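Local coordinates for 3-hydroxyisobutyryl-CoA hydrolase (Mycobacterium thermoresistibile, PDB 4HDT), which probably hydrolyses the thioester of 3-hydroxyisobutyryl-CoA to release 3-hydroxyisobutyrate and coenzyme A, at residues Met41-Arg44 against Leu45-Glu49; Asp72-Ala75 against Ile76-Ala80; Arg130-Thr133 against Asp134-Met138; Ala262-Pro266 against Ile267-Val271. One frame throughout, in Å; residues are numbered along the deposited sequence.

Contact 1 of 4, residues Met41-Arg44 against Leu45-Glu49. With ZN (zinc ion), chain B.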
ATOM      1  N   MET A  41       8.206  10.496  11.000  1.00 12.56           N
ATOM      2  CA  MET A  41       8.933   9.294  10.585  1.00 12.53           C
ATOM      3  C   MET A  41      10.136   9.690   9.749  1.00 12.43           C
ATOM      4  O   MET A  41      11.229   9.194   9.962  1.00 12.41           O
ATOM      5  CB  MET A  41       8.059   8.332   9.792  1.00 12.60           C
ATOM      6  CG  MET A  41       7.020   7.633  10.647  1.00 13.29           C
ATOM      7  SD  MET A  41       5.989   6.463   9.713  1.00 14.45           S
ATOM      8  CE  MET A  41       7.181   5.260   9.187  1.00 14.68           C
ATOM      9  N   ALA A  42       9.898  10.566   8.790  1.00 12.22           N
ATOM     10  CA  ALA A  42      10.950  10.949   7.847  1.00 12.43           C
ATOM     11  C   ALA A  42      12.105  11.609   8.581  1.00 13.28           C
ATOM     12  O   ALA A  42      13.295  11.338   8.285  1.00 13.10           O
ATOM     13  CB  ALA A  42      10.414  11.883   6.784  1.00 12.43           C
ATOM     14  N   GLU A  43      11.795  12.516   9.509  1.00 14.22           N
ATOM     15  CA  GLU A  43      12.837  13.225  10.190  1.00 15.58           C
ATOM     16  C   GLU A  43      13.670  12.279  11.074  1.00 15.40           C
ATOM     17  O   GLU A  43      14.885  12.443  11.164  1.00 15.91           O
ATOM     18  CB  GLU A  43      12.216  14.397  10.975  1.00 17.00           C
ATOM     19  CG  GLU A  43      13.210  15.316  11.641  1.00 19.34           C
ATOM     20  CD  GLU A  43      13.738  14.807  12.966  1.00 20.83           C
ATOM     21  OE1 GLU A  43      13.046  14.055  13.692  1.00 23.02           O
ATOM     22  OE2 GLU A  43      14.852  15.222  13.323  1.00 24.04           O
ATOM     23  N   ARG A  44      13.015  11.358  11.768  1.00 15.01           N
ATOM     24  CA  ARG A  44      13.711  10.366  12.584  1.00 15.70           C
ATOM     25  C   ARG A  44      14.561   9.408  11.765  1.00 15.24           C
ATOM     26  O   ARG A  44      15.722   9.130  12.135  1.00 15.53           O
ATOM     27  CB  ARG A  44      12.770   9.587  13.506  1.00 15.93           C
ATOM     28  CG  ARG A  44      12.259  10.430  14.670  1.00 17.48           C
ATOM     29  CD  ARG A  44      13.384  10.830  15.636  1.00 18.76           C
ATOM     30  NE  ARG A  44      14.069  12.082  15.331  1.00 19.88           N
ATOM     31  CZ  ARG A  44      15.186  12.509  15.938  1.00 20.62           C
ATOM     32  NH1 ARG A  44      15.724  13.674  15.607  1.00 20.81           N
ATOM     33  NH2 ARG A  44      15.796  11.771  16.883  1.00 21.74           N
ATOM     34  N   LEU A  45      14.043   8.939  10.627  1.00 14.80           N
ATOM     35  CA  LEU A  45      14.894   8.129   9.762  1.00 15.16           C
ATOM     36  C   LEU A  45      16.132   8.903   9.321  1.00 15.47           C
ATOM     37  O   LEU A  45      17.251   8.355   9.272  1.00 16.02           O
ATOM     38  CB  LEU A  45      14.142   7.669   8.517  1.00 15.16           C
ATOM     39  CG  LEU A  45      13.070   6.637   8.780  1.00 15.71           C
ATOM     40  CD1 LEU A  45      12.516   6.270   7.425  1.00 15.87           C
ATOM     41  CD2 LEU A  45      13.640   5.400   9.451  1.00 15.99           C
ATOM     42  N   ALA A  46      15.952  10.176   8.977  1.00 15.43           N
ATOM     43  CA  ALA A  46      17.116  10.985   8.600  1.00 16.17           C
ATOM     44  C   ALA A  46      18.108  11.165   9.753  1.00 16.92           C
ATOM     45  O   ALA A  46      19.355  11.085   9.559  1.00 17.72           O
ATOM     46  CB  ALA A  46      16.656  12.348   8.086  1.00 16.33           C
ATOM     47  N   ALA A  47      17.593  11.473  10.939  1.00 16.88           N
ATOM     48  CA  ALA A  47      18.447  11.689  12.097  1.00 17.73           C
ATOM     49  C   ALA A  47      19.200  10.443  12.534  1.00 17.96           C
ATOM     50  O   ALA A  47      20.356  10.524  12.940  1.00 19.21           O
ATOM     51  CB  ALA A  47      17.641  12.226  13.258  1.00 17.89           C
ATOM     52  N   TRP A  48      18.561   9.280  12.413  1.00 17.31           N
ATOM     53  CA  TRP A  48      19.160   8.041  12.866  1.00 17.61           C
ATOM     54  C   TRP A  48      20.118   7.421  11.852  1.00 17.98           C
ATOM     55  O   TRP A  48      20.914   6.533  12.201  1.00 18.02           O
ATOM     56  CB  TRP A  48      18.077   7.019  13.158  1.00 17.27           C
ATOM     57  CG  TRP A  48      17.241   7.324  14.353  1.00 17.48           C
ATOM     58  CD1 TRP A  48      17.606   8.074  15.457  1.00 17.89           C
ATOM     59  CD2 TRP A  48      15.917   6.856  14.616  1.00 16.82           C
ATOM     60  NE1 TRP A  48      16.569   8.105  16.366  1.00 18.08           N
ATOM     61  CE2 TRP A  48      15.540   7.347  15.885  1.00 17.41           C
ATOM     62  CE3 TRP A  48      15.023   6.058  13.912  1.00 16.47           C
ATOM     63  CZ2 TRP A  48      14.284   7.063  16.449  1.00 17.37           C
ATOM     64  CZ3 TRP A  48      13.807   5.788  14.463  1.00 16.22           C
ATOM     65  CH2 TRP A  48      13.450   6.281  15.724  1.00 16.87           C
ATOM     66  N   GLU A  49      20.019   7.856  10.608  1.00 18.00           N
ATOM     67  CA  GLU A  49      20.739   7.169   9.514  1.00 18.55           C
ATOM     68  C   GLU A  49      22.252   7.064   9.757  1.00 20.45           C
ATOM     69  O   GLU A  49      22.859   5.988   9.517  1.00 20.73           O
ATOM     70  CB  GLU A  49      20.474   7.877   8.202  1.00 18.37           C
ATOM     71  CG  GLU A  49      20.947   7.112   6.956  1.00 18.05           C
ATOM     72  CD  GLU A  49      20.302   7.612   5.680  1.00 17.99           C
ATOM     73  OE1 GLU A  49      19.613   8.654   5.720  1.00 17.97           O
ATOM     74  OE2 GLU A  49      20.467   6.975   4.601  1.00 17.46           O
TER
HETATM   75 ZN    ZN B 400      19.290   7.722   3.272  1.00 15.35          ZN
HETATM   76  O   HOH W   1      15.467   9.638  18.681  1.00 30.94           O
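One water is held between Arg44 and Trp48, accepting from Arg44 NH2 at 2.8 Å and from the indole Trp48 NE1 at 3.0 Å, and it lies in the plane of both flat groups. Those planes stand 74° apart, so the guanidinium does not stack on the ring, and the two side chains cross at about a right angle. The aliphatic part of the arginine does the touching: Arg44 CB sits 3.9 Å from the centroid of the six-membered Trp48 ring, almost on its normal, a CH-pi contact over the face. Farther out the arginine bends at chi2 (-66°) and again at chi3 (89°), which lays one guanidinium face against Ala47 CB, 3.4 Å from Arg44 NH1. These partners are three and four residues apart on helix 35-49, the crossover helix of the beta-alpha-beta unit made with strands 19-24 and 56-61, and Trp48 N donates to Arg44 O at 2.9 Å. Glu43 fixes the rotation of the guanidinium by meeting it side-on in a salt bridge: Arg44 NE reaches Glu43 OE1 at 2.8 Å, while NH1 uses the syn lone pair of OE2. The Trp48 side chain also packs on Val13 and Val15 of strand 11-16. Farther along, Glu49 OE2 binds a zinc ion at 1.9 Å, with His100 and Glu351 as further ligands.

Contact 2 of 4, residues Asp72-Ala75 against Ile76-Ala80. With ZN (zinc ion), chain E.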
ATOM      1  N   ASP A  72      -5.025   9.181   6.172  1.00 17.28           N
ATOM      2  CA  ASP A  72      -6.251   9.799   6.614  1.00 19.92           C
ATOM      3  C   ASP A  72      -7.042  10.329   5.408  1.00 21.44           C
ATOM      4  O   ASP A  72      -6.656  11.314   4.761  1.00 21.04           O
ATOM      5  CB  ASP A  72      -5.926  10.900   7.620  1.00 20.90           C
ATOM      6  CG  ASP A  72      -7.156  11.528   8.223  1.00 23.94           C
ATOM      7  OD1 ASP A  72      -8.090  11.806   7.470  1.00 25.15           O
ATOM      8  OD2 ASP A  72      -7.156  11.773   9.444  1.00 25.27           O
ATOM      9  N   VAL A  73      -8.126   9.623   5.065  1.00 23.22           N
ATOM     10  CA  VAL A  73      -8.914   9.947   3.855  1.00 24.94           C
ATOM     11  C   VAL A  73      -9.740  11.218   3.950  1.00 24.78           C
ATOM     12  O   VAL A  73     -10.016  11.824   2.918  1.00 24.75           O
ATOM     13  CB  VAL A  73      -9.858   8.792   3.393  1.00 26.30           C
ATOM     14  CG1 VAL A  73      -9.019   7.620   2.911  1.00 27.28           C
ATOM     15  CG2 VAL A  73     -10.845   8.406   4.496  1.00 28.00           C
ATOM     16  N   VAL A  74     -10.157  11.599   5.170  1.00 25.99           N
ATOM     17  CA  VAL A  74     -10.913  12.827   5.410  1.00 26.09           C
ATOM     18  C   VAL A  74     -10.106  14.039   4.934  1.00 25.57           C
ATOM     19  O   VAL A  74     -10.641  14.971   4.330  1.00 25.65           O
ATOM     20  CB  VAL A  74     -11.262  13.014   6.916  1.00 27.41           C
ATOM     21  CG1 VAL A  74     -11.936  14.351   7.164  1.00 28.89           C
ATOM     22  CG2 VAL A  74     -12.146  11.870   7.431  1.00 27.34           C
ATOM     23  N   ALA A  75      -8.816  14.044   5.241  1.00 23.67           N
ATOM     24  CA  ALA A  75      -7.976  15.177   4.876  1.00 22.53           C
ATOM     25  C   ALA A  75      -7.786  15.292   3.349  1.00 21.67           C
ATOM     26  O   ALA A  75      -7.730  16.409   2.793  1.00 22.00           O
ATOM     27  CB  ALA A  75      -6.639  15.037   5.588  1.00 22.49           C
ATOM     28  N   ILE A  76      -7.680  14.154   2.664  1.00 20.60           N
ATOM     29  CA  ILE A  76      -7.535  14.155   1.205  1.00 19.33           C
ATOM     30  C   ILE A  76      -8.834  14.680   0.605  1.00 19.47           C
ATOM     31  O   ILE A  76      -8.831  15.468  -0.337  1.00 18.37           O
ATOM     32  CB  ILE A  76      -7.204  12.742   0.656  1.00 18.92           C
ATOM     33  CG1 ILE A  76      -5.850  12.276   1.218  1.00 18.79           C
ATOM     34  CG2 ILE A  76      -7.230  12.744  -0.862  1.00 18.48           C
ATOM     35  CD1 ILE A  76      -4.667  13.071   0.710  1.00 18.92           C
ATOM     36  N   TYR A  77      -9.944  14.259   1.188  1.00 19.84           N
ATOM     37  CA  TYR A  77     -11.263  14.676   0.724  1.00 20.51           C
ATOM     38  C   TYR A  77     -11.408  16.182   0.849  1.00 20.50           C
ATOM     39  O   TYR A  77     -11.746  16.865  -0.125  1.00 20.02           O
ATOM     40  CB  TYR A  77     -12.321  13.912   1.522  1.00 20.90           C
ATOM     41  CG  TYR A  77     -13.785  14.294   1.307  1.00 21.56           C
ATOM     42  CD1 TYR A  77     -14.416  14.062   0.086  1.00 21.44           C
ATOM     43  CD2 TYR A  77     -14.544  14.781   2.356  1.00 23.20           C
ATOM     44  CE1 TYR A  77     -15.748  14.355  -0.106  1.00 23.02           C
ATOM     45  CE2 TYR A  77     -15.872  15.105   2.184  1.00 23.19           C
ATOM     46  CZ  TYR A  77     -16.475  14.882   0.956  1.00 24.15           C
ATOM     47  OH  TYR A  77     -17.799  15.196   0.793  1.00 26.29           O
ATOM     48  N   HIS A  78     -11.110  16.725   2.019  1.00 20.97           N
ATOM     49  CA  HIS A  78     -11.210  18.183   2.170  1.00 21.71           C
ATOM     50  C   HIS A  78     -10.286  18.937   1.219  1.00 20.84           C
ATOM     51  O   HIS A  78     -10.652  20.004   0.703  1.00 22.31           O
ATOM     52  CB  HIS A  78     -10.976  18.587   3.622  1.00 23.62           C
ATOM     53  CG  HIS A  78     -12.050  18.096   4.548  1.00 26.05           C
ATOM     54  ND1 HIS A  78     -11.956  18.195   5.915  1.00 27.62           N
ATOM     55  CD2 HIS A  78     -13.226  17.467   4.299  1.00 27.75           C
ATOM     56  CE1 HIS A  78     -13.029  17.668   6.473  1.00 28.52           C
ATOM     57  NE2 HIS A  78     -13.810  17.206   5.513  1.00 28.30           N
ATOM     58  N   SER A  79      -9.088  18.391   0.970  1.00 18.88           N
ATOM     59  CA  SER A  79      -8.174  19.051   0.042  1.00 18.57           C
ATOM     60  C   SER A  79      -8.641  19.015  -1.416  1.00 19.03           C
ATOM     61  O   SER A  79      -8.526  19.990  -2.150  1.00 19.74           O
ATOM     62  CB  SER A  79      -6.762  18.432   0.166  1.00 17.38           C
ATOM     63  OG  SER A  79      -5.830  19.126  -0.629  1.00 17.15           O
ATOM     64  N   ALA A  80      -9.150  17.864  -1.834  1.00 18.81           N
ATOM     65  CA  ALA A  80      -9.653  17.693  -3.200  1.00 20.08           C
ATOM     66  C   ALA A  80     -10.820  18.615  -3.486  1.00 22.36           C
ATOM     67  O   ALA A  80     -10.963  19.084  -4.604  1.00 24.34           O
ATOM     68  CB  ALA A  80     -10.059  16.244  -3.455  1.00 19.26           C
TER
HETATM   69 ZN    ZN E 403     -10.556  18.946   7.235  1.00 36.52          ZN
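Val74 and His78, one helical turn apart, lie side by side and point the same way, with the valine methyl under the imidazole. Val74 CG1 is 3.9 Å from the centroid of the His78 ring and 28° off its normal, a CH-pi contact displaced toward CE1. The carbonyl Val74 O lies below the same face, 3.4 Å from His78 CG, while also accepting the backbone bond from His78 N. With CG1 anti to its own backbone N (chi1 175°), the valine reaches forward along the helix to the ring, whose ND1 binds a zinc ion at 2.1 Å. Tyr77 CB also touches Val74 O (3.4 Å), and the ring beyond it leads away from the preceding turn. At the start of the helix Asp72 is the N-cap: its OD1 accepts from Ala75 N at 3.2 Å, the donor standing above the carboxylate plane, while OD2 makes a salt bridge with Arg26. Around helix 73-81, Tyr77 packs on Val306, Ile309, Arg310 and Leu313 of helix 303-313, whereas Ile76 rests on Ala87 and Trp91 of helix 85-103, and Ser79 OG is hydrogen-bonded to Ala87 N of that helix.

Contact 3 of 4, residues Arg130-Thr133 against Asp134-Met138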
ATOM      1  N   ARG A 130      10.334  -7.559   6.811  1.00 10.80           N
ATOM      2  CA  ARG A 130       8.890  -7.313   6.777  1.00 10.15           C
ATOM      3  C   ARG A 130       8.161  -8.501   7.367  1.00 10.17           C
ATOM      4  O   ARG A 130       8.249  -9.605   6.834  1.00 10.12           O
ATOM      5  CB  ARG A 130       8.449  -7.097   5.340  1.00  9.64           C
ATOM      6  CG  ARG A 130       9.128  -5.873   4.673  1.00  9.41           C
ATOM      7  CD  ARG A 130       8.893  -5.777   3.191  1.00  9.01           C
ATOM      8  NE  ARG A 130       9.418  -6.955   2.490  1.00  8.99           N
ATOM      9  CZ  ARG A 130       9.112  -7.247   1.231  1.00  8.79           C
ATOM     10  NH1 ARG A 130       8.363  -6.421   0.519  1.00  8.48           N
ATOM     11  NH2 ARG A 130       9.554  -8.369   0.668  1.00  8.96           N
ATOM     12  N   VAL A 131       7.504  -8.250   8.479  1.00 10.05           N
ATOM     13  CA  VAL A 131       6.867  -9.334   9.274  1.00 10.31           C
ATOM     14  C   VAL A 131       5.345  -9.228   9.166  1.00  9.93           C
ATOM     15  O   VAL A 131       4.760  -8.127   9.329  1.00  9.78           O
ATOM     16  CB  VAL A 131       7.274  -9.239  10.751  1.00 10.96           C
ATOM     17  CG1 VAL A 131       6.591 -10.315  11.581  1.00 11.62           C
ATOM     18  CG2 VAL A 131       8.812  -9.300  10.904  1.00 11.38           C
ATOM     19  N   VAL A 132       4.716 -10.340   8.828  1.00  9.79           N
ATOM     20  CA  VAL A 132       3.252 -10.452   8.865  1.00  9.83           C
ATOM     21  C   VAL A 132       2.861 -11.541   9.833  1.00 10.32           C
ATOM     22  O   VAL A 132       3.709 -12.293  10.320  1.00 10.82           O
ATOM     23  CB  VAL A 132       2.641 -10.720   7.467  1.00  9.41           C
ATOM     24  CG1 VAL A 132       2.722  -9.481   6.574  1.00  8.92           C
ATOM     25  CG2 VAL A 132       3.341 -11.891   6.796  1.00  9.64           C
ATOM     26  N   THR A 133       1.569 -11.601  10.180  1.00 10.33           N
ATOM     27  CA  THR A 133       1.111 -12.504  11.220  1.00 11.01           C
ATOM     28  C   THR A 133      -0.129 -13.262  10.748  1.00 11.21           C
ATOM     29  O   THR A 133      -0.581 -13.077   9.607  1.00 10.69           O
ATOM     30  CB  THR A 133       0.695 -11.736  12.500  1.00 11.31           C
ATOM     31  OG1 THR A 133      -0.561 -11.040  12.248  1.00 10.89           O
ATOM     32  CG2 THR A 133       1.752 -10.740  12.937  1.00 11.25           C
ATOM     33  N   ASP A 134      -0.708 -14.056  11.643  1.00 12.01           N
ATOM     34  CA  ASP A 134      -1.914 -14.773  11.323  1.00 12.38           C
ATOM     35  C   ASP A 134      -3.184 -13.900  11.311  1.00 12.05           C
ATOM     36  O   ASP A 134      -4.273 -14.423  10.999  1.00 12.26           O
ATOM     37  CB  ASP A 134      -2.102 -15.984  12.226  1.00 13.59           C
ATOM     38  CG  ASP A 134      -2.005 -15.669  13.694  1.00 14.47           C
ATOM     39  OD1 ASP A 134      -1.631 -14.531  14.037  1.00 14.44           O
ATOM     40  OD2 ASP A 134      -2.300 -16.574  14.520  1.00 16.60           O
ATOM     41  N   THR A 135      -3.065 -12.633  11.705  1.00 11.56           N
ATOM     42  CA  THR A 135      -4.217 -11.710  11.653  1.00 11.49           C
ATOM     43  C   THR A 135      -4.075 -10.706  10.537  1.00 10.62           C
ATOM     44  O   THR A 135      -4.972  -9.869  10.333  1.00 10.41           O
ATOM     45  CB  THR A 135      -4.397 -10.936  12.981  1.00 11.80           C
ATOM     46  OG1 THR A 135      -3.268 -10.043  13.147  1.00 11.59           O
ATOM     47  CG2 THR A 135      -4.510 -11.924  14.156  1.00 12.67           C
ATOM     48  N   THR A 136      -2.920 -10.702   9.841  1.00 10.16           N
ATOM     49  CA  THR A 136      -2.730  -9.749   8.753  1.00  9.74           C
ATOM     50  C   THR A 136      -3.867  -9.770   7.718  1.00  9.82           C
ATOM     51  O   THR A 136      -4.250 -10.853   7.212  1.00  9.53           O
ATOM     52  CB  THR A 136      -1.365  -9.992   8.075  1.00  9.30           C
ATOM     53  OG1 THR A 136      -0.324  -9.830   9.067  1.00  9.40           O
ATOM     54  CG2 THR A 136      -1.150  -9.065   6.859  1.00  8.83           C
ATOM     55  N   LYS A 137      -4.425  -8.583   7.457  1.00 10.26           N
ATOM     56  CA  LYS A 137      -5.409  -8.344   6.393  1.00 10.64           C
ATOM     57  C   LYS A 137      -4.868  -7.173   5.609  1.00 10.15           C
ATOM     58  O   LYS A 137      -5.018  -6.008   6.017  1.00  9.80           O
ATOM     59  CB  LYS A 137      -6.818  -8.104   6.965  1.00 11.99           C
ATOM     60  CG  LYS A 137      -7.310  -9.371   7.680  1.00 13.77           C
ATOM     61  CD  LYS A 137      -8.733  -9.290   8.160  1.00 15.44           C
ATOM     62  CE  LYS A 137      -9.155 -10.581   8.860  1.00 17.03           C
ATOM     63  NZ  LYS A 137      -8.548 -10.743  10.241  1.00 17.68           N
ATOM     64  N   MET A 138      -4.199  -7.492   4.491  1.00  9.67           N
ATOM     65  CA  MET A 138      -3.462  -6.494   3.708  1.00  9.38           C
ATOM     66  C   MET A 138      -4.200  -6.210   2.428  1.00  9.39           C
ATOM     67  O   MET A 138      -4.758  -7.108   1.819  1.00  9.94           O
ATOM     68  CB  MET A 138      -2.032  -6.986   3.426  1.00  9.23           C
ATOM     69  CG  MET A 138      -1.105  -5.932   2.804  1.00  9.04           C
ATOM     70  SD  MET A 138       0.619  -6.461   2.629  1.00  9.05           S
ATOM     71  CE  MET A 138       1.155  -6.675   4.296  1.00  9.68           C
TER
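Thr133 to Thr136 form a type I beta turn that takes the chain from strand 129-132 to strand 137-139, though its own backbone bond, Thr136 N to Thr133 O, is weak at 3.3 Å. Two threonine hydroxyls hold the turn more firmly. Thr133 N donates to Thr136 OG1 over 2.8 Å in a nearly straight bond (173°), and the same hydroxyl is hydrogen-bonded to Met112 O, so it ties the turn to the end of strand 108-112. In the other direction, Thr133 OG1 accepts from Thr135 N at 3.0 Å, which makes an ST turn. A chi1 of 72° places this OG1 between the backbone N and the carbonyl carbon of its residue, over the amides that follow, and Asp113 OD1 is its hydrogen-bond partner outside the turn. The apolar side of the contact is made by branches that cross at about right angles. Val132 CG1 lies 3.9 Å from Thr136 CG2 and equally 3.9 Å from Met138 CE, the methionine chain being bent at chi3 (-65°) near its tip. On the outer side Asp134 OD1 accepts from His192 N; the His192 side chain is a zinc ligand together with Glu64. Strand 129-132 belongs to the large mixed sheet, and strand 137-139 pairs in parallel with 115-117 in a small second sheet. A chain that turns from the larger sheet into the smaller one in this way is a feature of the crotonase fold, to which this enzyme belongs.

Contact 4 of 4, residues Ala262-Pro266 against Ile267-Val271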
ATOM      1  N   ALA A 262     -16.637  -5.039 -10.476  1.00 15.04           N
ATOM      2  CA  ALA A 262     -17.715  -4.351 -11.102  1.00 16.25           C
ATOM      3  C   ALA A 262     -18.298  -3.290 -10.196  1.00 16.33           C
ATOM      4  O   ALA A 262     -19.026  -2.443 -10.678  1.00 17.78           O
ATOM      5  CB  ALA A 262     -18.773  -5.354 -11.535  1.00 16.64           C
ATOM      6  N   THR A 263     -17.991  -3.317  -8.900  1.00 16.11           N
ATOM      7  CA  THR A 263     -18.393  -2.225  -7.996  1.00 16.07           C
ATOM      8  C   THR A 263     -17.422  -1.042  -7.953  1.00 15.28           C
ATOM      9  O   THR A 263     -17.747  -0.024  -7.328  1.00 15.35           O
ATOM     10  CB  THR A 263     -18.548  -2.691  -6.527  1.00 16.23           C
ATOM     11  OG1 THR A 263     -17.263  -3.004  -5.941  1.00 16.19           O
ATOM     12  CG2 THR A 263     -19.565  -3.865  -6.411  1.00 17.06           C
ATOM     13  N   ARG A 264     -16.267  -1.158  -8.598  1.00 13.89           N
ATOM     14  CA  ARG A 264     -15.201  -0.181  -8.434  1.00 13.41           C
ATOM     15  C   ARG A 264     -15.310   0.885  -9.488  1.00 13.39           C
ATOM     16  O   ARG A 264     -16.048   0.756 -10.483  1.00 14.42           O
ATOM     17  CB  ARG A 264     -13.826  -0.864  -8.496  1.00 12.84           C
ATOM     18  CG  ARG A 264     -13.585  -2.018  -7.566  1.00 12.85           C
ATOM     19  CD  ARG A 264     -13.954  -1.690  -6.150  1.00 13.06           C
ATOM     20  NE  ARG A 264     -13.420  -2.663  -5.221  1.00 13.31           N
ATOM     21  CZ  ARG A 264     -13.631  -2.637  -3.907  1.00 14.13           C
ATOM     22  NH1 ARG A 264     -14.456  -1.750  -3.352  1.00 14.44           N
ATOM     23  NH2 ARG A 264     -13.051  -3.518  -3.126  1.00 14.59           N
ATOM     24  N   SER A 265     -14.629   2.008  -9.240  1.00 13.05           N
ATOM     25  CA  SER A 265     -14.665   3.120 -10.175  1.00 13.23           C
ATOM     26  C   SER A 265     -14.135   2.716 -11.540  1.00 13.44           C
ATOM     27  O   SER A 265     -12.969   2.272 -11.609  1.00 12.90           O
ATOM     28  CB  SER A 265     -13.814   4.277  -9.603  1.00 12.86           C
ATOM     29  OG  SER A 265     -13.410   5.187 -10.594  1.00 13.04           O
ATOM     30  N   PRO A 266     -14.929   2.883 -12.632  1.00 14.04           N
ATOM     31  CA  PRO A 266     -14.387   2.543 -13.975  1.00 14.17           C
ATOM     32  C   PRO A 266     -13.093   3.253 -14.362  1.00 13.97           C
ATOM     33  O   PRO A 266     -12.146   2.604 -14.790  1.00 13.51           O
ATOM     34  CB  PRO A 266     -15.539   2.887 -14.920  1.00 15.31           C
ATOM     35  CG  PRO A 266     -16.754   2.573 -14.081  1.00 15.46           C
ATOM     36  CD  PRO A 266     -16.391   3.078 -12.692  1.00 14.78           C
ATOM     37  N   ILE A 267     -13.007   4.568 -14.126  1.00 13.79           N
ATOM     38  CA  ILE A 267     -11.793   5.284 -14.489  1.00 13.77           C
ATOM     39  C   ILE A 267     -10.629   4.845 -13.593  1.00 12.84           C
ATOM     40  O   ILE A 267      -9.542   4.579 -14.093  1.00 12.54           O
ATOM     41  CB  ILE A 267     -11.974   6.817 -14.513  1.00 14.28           C
ATOM     42  CG1 ILE A 267     -10.747   7.510 -15.114  1.00 14.59           C
ATOM     43  CG2 ILE A 267     -12.264   7.351 -13.114  1.00 14.00           C
ATOM     44  CD1 ILE A 267     -10.418   7.109 -16.533  1.00 15.38           C
ATOM     45  N   ALA A 268     -10.875   4.664 -12.305  1.00 12.24           N
ATOM     46  CA  ALA A 268      -9.789   4.226 -11.404  1.00 11.48           C
ATOM     47  C   ALA A 268      -9.263   2.814 -11.776  1.00 11.00           C
ATOM     48  O   ALA A 268      -8.069   2.584 -11.774  1.00 10.61           O
ATOM     49  CB  ALA A 268     -10.221   4.282  -9.959  1.00 11.40           C
ATOM     50  N   LEU A 269     -10.174   1.915 -12.099  1.00 11.13           N
ATOM     51  CA  LEU A 269      -9.822   0.561 -12.549  1.00 10.86           C
ATOM     52  C   LEU A 269      -8.926   0.651 -13.769  1.00 11.17           C
ATOM     53  O   LEU A 269      -7.898  -0.022 -13.823  1.00 10.63           O
ATOM     54  CB  LEU A 269     -11.058  -0.268 -12.930  1.00 11.21           C
ATOM     55  CG  LEU A 269     -11.856  -0.796 -11.743  1.00 11.03           C
ATOM     56  CD1 LEU A 269     -13.264  -1.204 -12.215  1.00 11.74           C
ATOM     57  CD2 LEU A 269     -11.117  -1.893 -10.970  1.00 10.48           C
ATOM     58  N   SER A 270      -9.327   1.488 -14.722  1.00 11.89           N
ATOM     59  CA  SER A 270      -8.626   1.610 -16.008  1.00 12.52           C
ATOM     60  C   SER A 270      -7.234   2.192 -15.805  1.00 12.40           C
ATOM     61  O   SER A 270      -6.263   1.755 -16.420  1.00 12.44           O
ATOM     62  CB  SER A 270      -9.437   2.456 -16.978  1.00 13.47           C
ATOM     63  OG  SER A 270     -10.753   1.932 -17.149  1.00 13.86           O
ATOM     64  N   VAL A 271      -7.147   3.187 -14.950  1.00 12.18           N
ATOM     65  CA  VAL A 271      -5.858   3.823 -14.698  1.00 12.00           C
ATOM     66  C   VAL A 271      -4.964   2.863 -13.901  1.00 11.41           C
ATOM     67  O   VAL A 271      -3.741   2.814 -14.104  1.00 11.19           O
ATOM     68  CB  VAL A 271      -6.024   5.178 -14.019  1.00 12.15           C
ATOM     69  CG1 VAL A 271      -4.674   5.774 -13.668  1.00 11.97           C
ATOM     70  CG2 VAL A 271      -6.819   6.157 -14.892  1.00 13.03           C
TER
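Leu269 folds back over the residues that lead into its helix, and each of its carbons meets something there. Its CB lies 3.4 Å from Ser265 O. With CG beside the backbone N and anti to the carbonyl carbon (chi1 -76°), Leu269 CG stays close to that same oxygen and also comes within 3.8 Å of Arg264 CB. Beyond the fork, CD1 touches both Ser265 O and Arg264 CB, and CD2 touches Arg264 CB, so the leucine ends against the root of the arginine, whose guanidinium leads away to Thr171 O. The carbonyl under the leucine is not left to apolar contact alone: Leu269 N donates to Ser265 O at 2.9 Å. Ser265 is the N-cap, and its OG accepts from Ala268 N at 3.1 Å, with Ala268 CB and Ile267 CG2 close beside the hydroxyl; Asp304 OD2 is its hydrogen-bond partner outside. Next comes Pro266, in the first turn, where a proline ring replaces an N-H that has no helical carbonyl to meet. Pro266 O is gripped twice by one residue, from Ser270 N at 3.0 Å and from Ser270 OG at 2.8 Å, the two donors approaching from opposite faces of the carbonyl plane. This start of helix 266-279 follows the loop after helix 252-261. Asp304 ties it to helix 303-313, and Ile267 and Ser270 pack on Asp334 and Val335 of helix 332-336.

Contacts 3 and 4 are largely buried, contact 1 is partly so, and contact 2 lies at the surface. None touches another; contacts 1 and 4 lie on opposite sides of the chain's centre, with their centres about 37 Å apart. Contacts 1 and 2 both run along a helix that leans on helix 85-103, and each carries an aromatic ring with an aliphatic group over its face and a zinc ligand. Contact 3 joins strands instead and depends on threonine hydroxyls. Contacts 2 and 4 are both helix starts with a side-chain N-cap, a carboxylate in one and a hydroxyl in the other, and both adjoin helix 303-313. Contact 4 alone is away from the zinc sites.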